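PDB 1NR9: protein YCGM from Escherichia coli, which is of unknown function but belongs to the FAH family, carries a bound magnesium ion and assembles from two copies of the same chain. Local coordinates for residues I168-I171 with V172-I175; I175-M178 with S179-F182. One frame throughout, in Å; residues are numbered along the deposited sequence.

Contact 1 (I168-I171 with V172-I175); sequences IHKI and VPLI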
ATOM      1  N   ILE A 168      -9.886 -20.776   3.874  1.00 35.73           N
ATOM      2  CA  ILE A 168     -10.175 -20.811   5.306  1.00 34.64           C
ATOM      3  C   ILE A 168     -11.264 -19.780   5.603  1.00 34.71           C
ATOM      4  O   ILE A 168     -12.330 -20.122   6.132  1.00 34.12           O
ATOM      5  CB  ILE A 168      -8.938 -20.482   6.144  1.00 35.71           C
ATOM      6  CG1 ILE A 168      -7.816 -21.452   5.799  1.00 34.30           C
ATOM      7  CG2 ILE A 168      -9.276 -20.562   7.624  1.00 34.85           C
ATOM      8  CD1 ILE A 168      -8.247 -22.893   5.844  1.00 38.50           C
ATOM      9  N   HIS A 169     -10.980 -18.519   5.267  1.00 32.38           N
ATOM     10  CA  HIS A 169     -11.936 -17.422   5.437  1.00 29.95           C
ATOM     11  C   HIS A 169     -12.571 -17.244   4.061  1.00 29.86           C
ATOM     12  O   HIS A 169     -11.887 -16.936   3.090  1.00 29.56           O
ATOM     13  CB  HIS A 169     -11.209 -16.148   5.845  1.00 27.26           C
ATOM     14  CG  HIS A 169     -10.333 -16.321   7.043  1.00 26.34           C
ATOM     15  ND1 HIS A 169     -10.803 -16.187   8.332  1.00 26.55           N
ATOM     16  CD2 HIS A 169      -9.031 -16.676   7.149  1.00 23.61           C
ATOM     17  CE1 HIS A 169      -9.824 -16.454   9.181  1.00 24.77           C
ATOM     18  NE2 HIS A 169      -8.739 -16.754   8.490  1.00 22.53           N
ATOM     19  N   LYS A 170     -13.876 -17.463   3.973  1.00 30.22           N
ATOM     20  CA  LYS A 170     -14.575 -17.344   2.700  1.00 30.59           C
ATOM     21  C   LYS A 170     -14.453 -15.931   2.111  1.00 30.11           C
ATOM     22  O   LYS A 170     -13.931 -15.021   2.754  1.00 28.79           O
ATOM     23  CB  LYS A 170     -16.041 -17.742   2.898  1.00 33.39           C
ATOM     24  CG  LYS A 170     -16.191 -19.076   3.634  1.00 35.55           C
ATOM     25  CD  LYS A 170     -15.487 -20.203   2.879  1.00 42.31           C
ATOM     26  CE  LYS A 170     -15.366 -21.490   3.698  1.00 43.35           C
ATOM     27  NZ  LYS A 170     -14.463 -21.334   4.879  1.00 44.63           N
ATOM     28  N   ILE A 171     -14.946 -15.750   0.893  1.00 30.74           N
ATOM     29  CA  ILE A 171     -14.852 -14.463   0.230  1.00 29.06           C
ATOM     30  C   ILE A 171     -15.587 -13.305   0.882  1.00 31.70           C
ATOM     31  O   ILE A 171     -14.953 -12.309   1.209  1.00 33.92           O
ATOM     32  CB  ILE A 171     -15.293 -14.556  -1.238  1.00 29.38           C
ATOM     33  CG1 ILE A 171     -14.420 -15.577  -1.973  1.00 28.41           C
ATOM     34  CG2 ILE A 171     -15.192 -13.178  -1.905  1.00 26.64           C
ATOM     35  CD1 ILE A 171     -14.790 -15.755  -3.439  1.00 30.62           C
ATOM     36  N   VAL A 172     -16.901 -13.389   1.079  1.00 32.31           N
ATOM     37  CA  VAL A 172     -17.570 -12.243   1.698  1.00 33.67           C
ATOM     38  C   VAL A 172     -17.129 -11.998   3.153  1.00 33.89           C
ATOM     39  O   VAL A 172     -17.059 -10.851   3.592  1.00 34.58           O
ATOM     40  CB  VAL A 172     -19.127 -12.337   1.639  1.00 33.64           C
ATOM     41  CG1 VAL A 172     -19.581 -12.811   0.272  1.00 32.64           C
ATOM     42  CG2 VAL A 172     -19.645 -13.217   2.738  1.00 37.44           C
ATOM     43  N   PRO A 173     -16.823 -13.060   3.921  1.00 33.46           N
ATOM     44  CA  PRO A 173     -16.402 -12.794   5.303  1.00 32.89           C
ATOM     45  C   PRO A 173     -15.067 -12.051   5.329  1.00 33.27           C
ATOM     46  O   PRO A 173     -14.905 -11.060   6.046  1.00 31.81           O
ATOM     47  CB  PRO A 173     -16.278 -14.194   5.915  1.00 30.94           C
ATOM     48  CG  PRO A 173     -17.234 -15.010   5.115  1.00 33.81           C
ATOM     49  CD  PRO A 173     -17.004 -14.505   3.703  1.00 34.27           C
ATOM     50  N   LEU A 174     -14.113 -12.551   4.545  1.00 33.30           N
ATOM     51  CA  LEU A 174     -12.784 -11.955   4.472  1.00 30.11           C
ATOM     52  C   LEU A 174     -12.886 -10.479   4.096  1.00 29.18           C
ATOM     53  O   LEU A 174     -12.336  -9.623   4.790  1.00 29.11           O
ATOM     54  CB  LEU A 174     -11.922 -12.710   3.453  1.00 28.72           C
ATOM     55  CG  LEU A 174     -10.440 -12.340   3.303  1.00 27.49           C
ATOM     56  CD1 LEU A 174      -9.721 -12.442   4.648  1.00 25.26           C
ATOM     57  CD2 LEU A 174      -9.801 -13.269   2.282  1.00 23.31           C
ATOM     58  N   ILE A 175     -13.595 -10.182   3.005  1.00 25.74           N
ATOM     59  CA  ILE A 175     -13.763  -8.794   2.575  1.00 24.16           C
ATOM     60  C   ILE A 175     -14.384  -7.976   3.699  1.00 24.65           C
ATOM     61  O   ILE A 175     -13.965  -6.849   3.964  1.00 26.73           O
ATOM     62  CB  ILE A 175     -14.656  -8.689   1.320  1.00 23.62           C
ATOM     63  CG1 ILE A 175     -13.887  -9.207   0.106  1.00 23.54           C
ATOM     64  CG2 ILE A 175     -15.099  -7.249   1.093  1.00 19.97           C
ATOM     65  CD1 ILE A 175     -14.691  -9.202  -1.183  1.00 26.08           C
TER
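The carbonyls of K170 and I171 take the first two backbone bonds of helix 171-178. L174 N reaches K170 O at 3.1 Å. I175 N reaches I171 O, also at 3.1 Å and almost straight at 174°. This is a helix N-terminus in the FAH-family fold: K170 is the N-cap residue, and the loop behind it comes from strand 157-163. P173 sits in the first turn, where a residue needs no N-H for the helix ladder, and its ring lies against the cap: P173 CD is 3.5 Å from K170 CB and 3.3 Å from K170 O. The I171 amide, ahead of that ladder, bonds to the side chain of Q146. One turn apart, I171 and I175 run side by side and point the same way, I171 CG2 4.1 Å from I175 CD1; both reach V77 of strand 69-79, so this helix face packs on the mixed sheet. V172 and I175 both also touch V91 of helix 88-94. Nearer the loop, L174 CD1 only brushes H169 CB, at 4.2 Å. The K170 side chain turns its end away from the helix, bending at chi2 and again at chi4 (-66°) to bring the amine back over its own loop. There K170 NZ bonds to the carbonyl of M167 and, from above the carbonyl plane, to I168 O at 2.8 Å.

Contact 2 (I175-M178 with S179-F182); sequences IAYM and SKFF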
ATOM      1  N   ILE A 175     -13.595 -10.182   3.005  1.00 25.74           N
ATOM      2  CA  ILE A 175     -13.763  -8.794   2.575  1.00 24.16           C
ATOM      3  C   ILE A 175     -14.384  -7.976   3.699  1.00 24.65           C
ATOM      4  O   ILE A 175     -13.965  -6.849   3.964  1.00 26.73           O
ATOM      5  CB  ILE A 175     -14.656  -8.689   1.320  1.00 23.62           C
ATOM      6  CG1 ILE A 175     -13.887  -9.207   0.106  1.00 23.54           C
ATOM      7  CG2 ILE A 175     -15.099  -7.249   1.093  1.00 19.97           C
ATOM      8  CD1 ILE A 175     -14.691  -9.202  -1.183  1.00 26.08           C
ATOM      9  N   ALA A 176     -15.386  -8.544   4.358  1.00 24.30           N
ATOM     10  CA  ALA A 176     -16.036  -7.859   5.464  1.00 23.49           C
ATOM     11  C   ALA A 176     -14.989  -7.564   6.527  1.00 20.50           C
ATOM     12  O   ALA A 176     -14.944  -6.465   7.052  1.00 22.61           O
ATOM     13  CB  ALA A 176     -17.146  -8.724   6.041  1.00 22.84           C
ATOM     14  N   TYR A 177     -14.148  -8.550   6.834  1.00 19.55           N
ATOM     15  CA  TYR A 177     -13.072  -8.394   7.826  1.00 20.35           C
ATOM     16  C   TYR A 177     -12.062  -7.314   7.389  1.00 20.85           C
ATOM     17  O   TYR A 177     -11.666  -6.451   8.183  1.00 18.18           O
ATOM     18  CB  TYR A 177     -12.347  -9.730   8.014  1.00 21.59           C
ATOM     19  CG  TYR A 177     -11.146  -9.648   8.919  1.00 22.78           C
ATOM     20  CD1 TYR A 177     -11.294  -9.448  10.289  1.00 21.19           C
ATOM     21  CD2 TYR A 177      -9.854  -9.724   8.398  1.00 24.13           C
ATOM     22  CE1 TYR A 177     -10.191  -9.320  11.120  1.00 22.26           C
ATOM     23  CE2 TYR A 177      -8.745  -9.593   9.217  1.00 27.64           C
ATOM     24  CZ  TYR A 177      -8.922  -9.388  10.581  1.00 26.79           C
ATOM     25  OH  TYR A 177      -7.823  -9.227  11.389  1.00 29.52           O
HETATM   26  N   MSE A 178     -11.656  -7.362   6.118  1.00 20.97           N
HETATM   27  CA  MSE A 178     -10.719  -6.384   5.578  1.00 21.54           C
HETATM   28  C   MSE A 178     -11.207  -4.965   5.807  1.00 21.71           C
HETATM   29  O   MSE A 178     -10.459  -4.123   6.294  1.00 20.89           O
HETATM   30  CB  MSE A 178     -10.519  -6.598   4.076  1.00 20.48           C
HETATM   31  CG  MSE A 178      -9.773  -7.880   3.737  1.00 22.79           C
HETATM   32 SE   MSE A 178      -9.679  -8.285   1.839  0.95 25.58          SE
HETATM   33  CE  MSE A 178      -8.021  -9.302   1.894  1.00 16.19           C
ATOM     34  N   SER A 179     -12.461  -4.701   5.455  1.00 24.10           N
ATOM     35  CA  SER A 179     -13.019  -3.364   5.604  1.00 27.13           C
ATOM     36  C   SER A 179     -12.856  -2.796   7.001  1.00 29.32           C
ATOM     37  O   SER A 179     -12.978  -1.587   7.194  1.00 29.00           O
ATOM     38  CB  SER A 179     -14.498  -3.347   5.208  1.00 27.15           C
ATOM     39  OG  SER A 179     -15.264  -4.213   6.019  1.00 29.23           O
ATOM     40  N   LYS A 180     -12.572  -3.658   7.974  1.00 32.60           N
ATOM     41  CA  LYS A 180     -12.392  -3.196   9.346  1.00 33.73           C
ATOM     42  C   LYS A 180     -11.169  -2.297   9.515  1.00 32.10           C
ATOM     43  O   LYS A 180     -11.190  -1.360  10.311  1.00 35.10           O
ATOM     44  CB  LYS A 180     -12.282  -4.379  10.300  1.00 36.94           C
ATOM     45  CG  LYS A 180     -13.607  -4.847  10.871  1.00 45.60           C
ATOM     46  CD  LYS A 180     -13.377  -5.972  11.874  1.00 53.38           C
ATOM     47  CE  LYS A 180     -12.433  -5.533  12.999  1.00 58.68           C
ATOM     48  NZ  LYS A 180     -11.907  -6.668  13.827  1.00 59.51           N
ATOM     49  N   PHE A 181     -10.107  -2.573   8.765  1.00 28.34           N
ATOM     50  CA  PHE A 181      -8.887  -1.780   8.861  1.00 24.90           C
ATOM     51  C   PHE A 181      -8.744  -0.780   7.720  1.00 22.85           C
ATOM     52  O   PHE A 181      -8.261   0.339   7.924  1.00 22.56           O
ATOM     53  CB  PHE A 181      -7.677  -2.700   8.903  1.00 27.61           C
ATOM     54  CG  PHE A 181      -7.827  -3.832   9.871  1.00 29.67           C
ATOM     55  CD1 PHE A 181      -8.653  -4.914   9.573  1.00 28.50           C
ATOM     56  CD2 PHE A 181      -7.177  -3.798  11.105  1.00 28.34           C
ATOM     57  CE1 PHE A 181      -8.832  -5.941  10.487  1.00 28.90           C
ATOM     58  CE2 PHE A 181      -7.348  -4.817  12.024  1.00 26.62           C
ATOM     59  CZ  PHE A 181      -8.177  -5.893  11.718  1.00 29.58           C
ATOM     60  N   PHE A 182      -9.170  -1.168   6.526  1.00 20.37           N
ATOM     61  CA  PHE A 182      -9.064  -0.273   5.390  1.00 18.45           C
ATOM     62  C   PHE A 182     -10.378  -0.204   4.649  1.00 20.84           C
ATOM     63  O   PHE A 182     -10.974  -1.237   4.336  1.00 23.76           O
ATOM     64  CB  PHE A 182      -7.987  -0.753   4.421  1.00 13.43           C
ATOM     65  CG  PHE A 182      -6.964  -1.661   5.043  1.00 13.81           C
ATOM     66  CD1 PHE A 182      -6.967  -3.020   4.759  1.00 11.15           C
ATOM     67  CD2 PHE A 182      -6.011  -1.162   5.938  1.00 12.37           C
ATOM     68  CE1 PHE A 182      -6.044  -3.853   5.354  1.00 12.05           C
ATOM     69  CE2 PHE A 182      -5.085  -1.992   6.537  1.00  6.14           C
ATOM     70  CZ  PHE A 182      -5.099  -3.334   6.251  1.00 10.76           C
TER
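Y177 and F181 meet in an offset edge-to-face pair where helix 171-178 runs out into the following loop, a helix C-terminus in the FAH-family fold. The packed part is aromatic. The F181 edge comes over the Y177 face near its rim, F181 CE1 3.4 Å from Y177 CZ, with the planes at 65°. Y177 holds its CG anti to the backbone N (chi1 175°), which carries the ring along the helix toward the loop; its hydroxyl bonds to E42 and to K122 of the second subunit. F66 of that subunit meets the F181 ring nearly parallel, making this helix end part of the dimer interface. The F182 ring presents a face to F181 CB. Looser is the K180 side, partly exposed, where K180 NZ approaches Y177 CE1 only to 4.2 Å. Backbone bonds finish the turn: S179 N reaches I175 O at 3.0 Å. S179 OG points back to A176 O, though the modelled distance is too short to trust, and is also hydrogen-bonded to A86 N. M178 O takes two donors, F181 N at 2.9 Å and F182 N at 3.2 Å, the latter nearly straight at 176°.

How the contacts relate
Contacts 1 and 2 are the two ends of one short helix, 171-178, and share I175, with centres about 10 Å apart. Contact 1 is partly buried and lies wholly within its own subunit: an entry turn built from backbone bonds, a proline and aliphatic side chains, with a lysine curled back on its loop. Contact 2 is the more buried and the more aromatic, and the second subunit closes over part of it. The helix thus joins the mixed sheet, through strand 69-79 at its start and strands 21-24, 45-48 and 189-191 further on, to the dimer interface. Neither contact reaches the magnesium ion, about 10 Å from the nearest side chain of each.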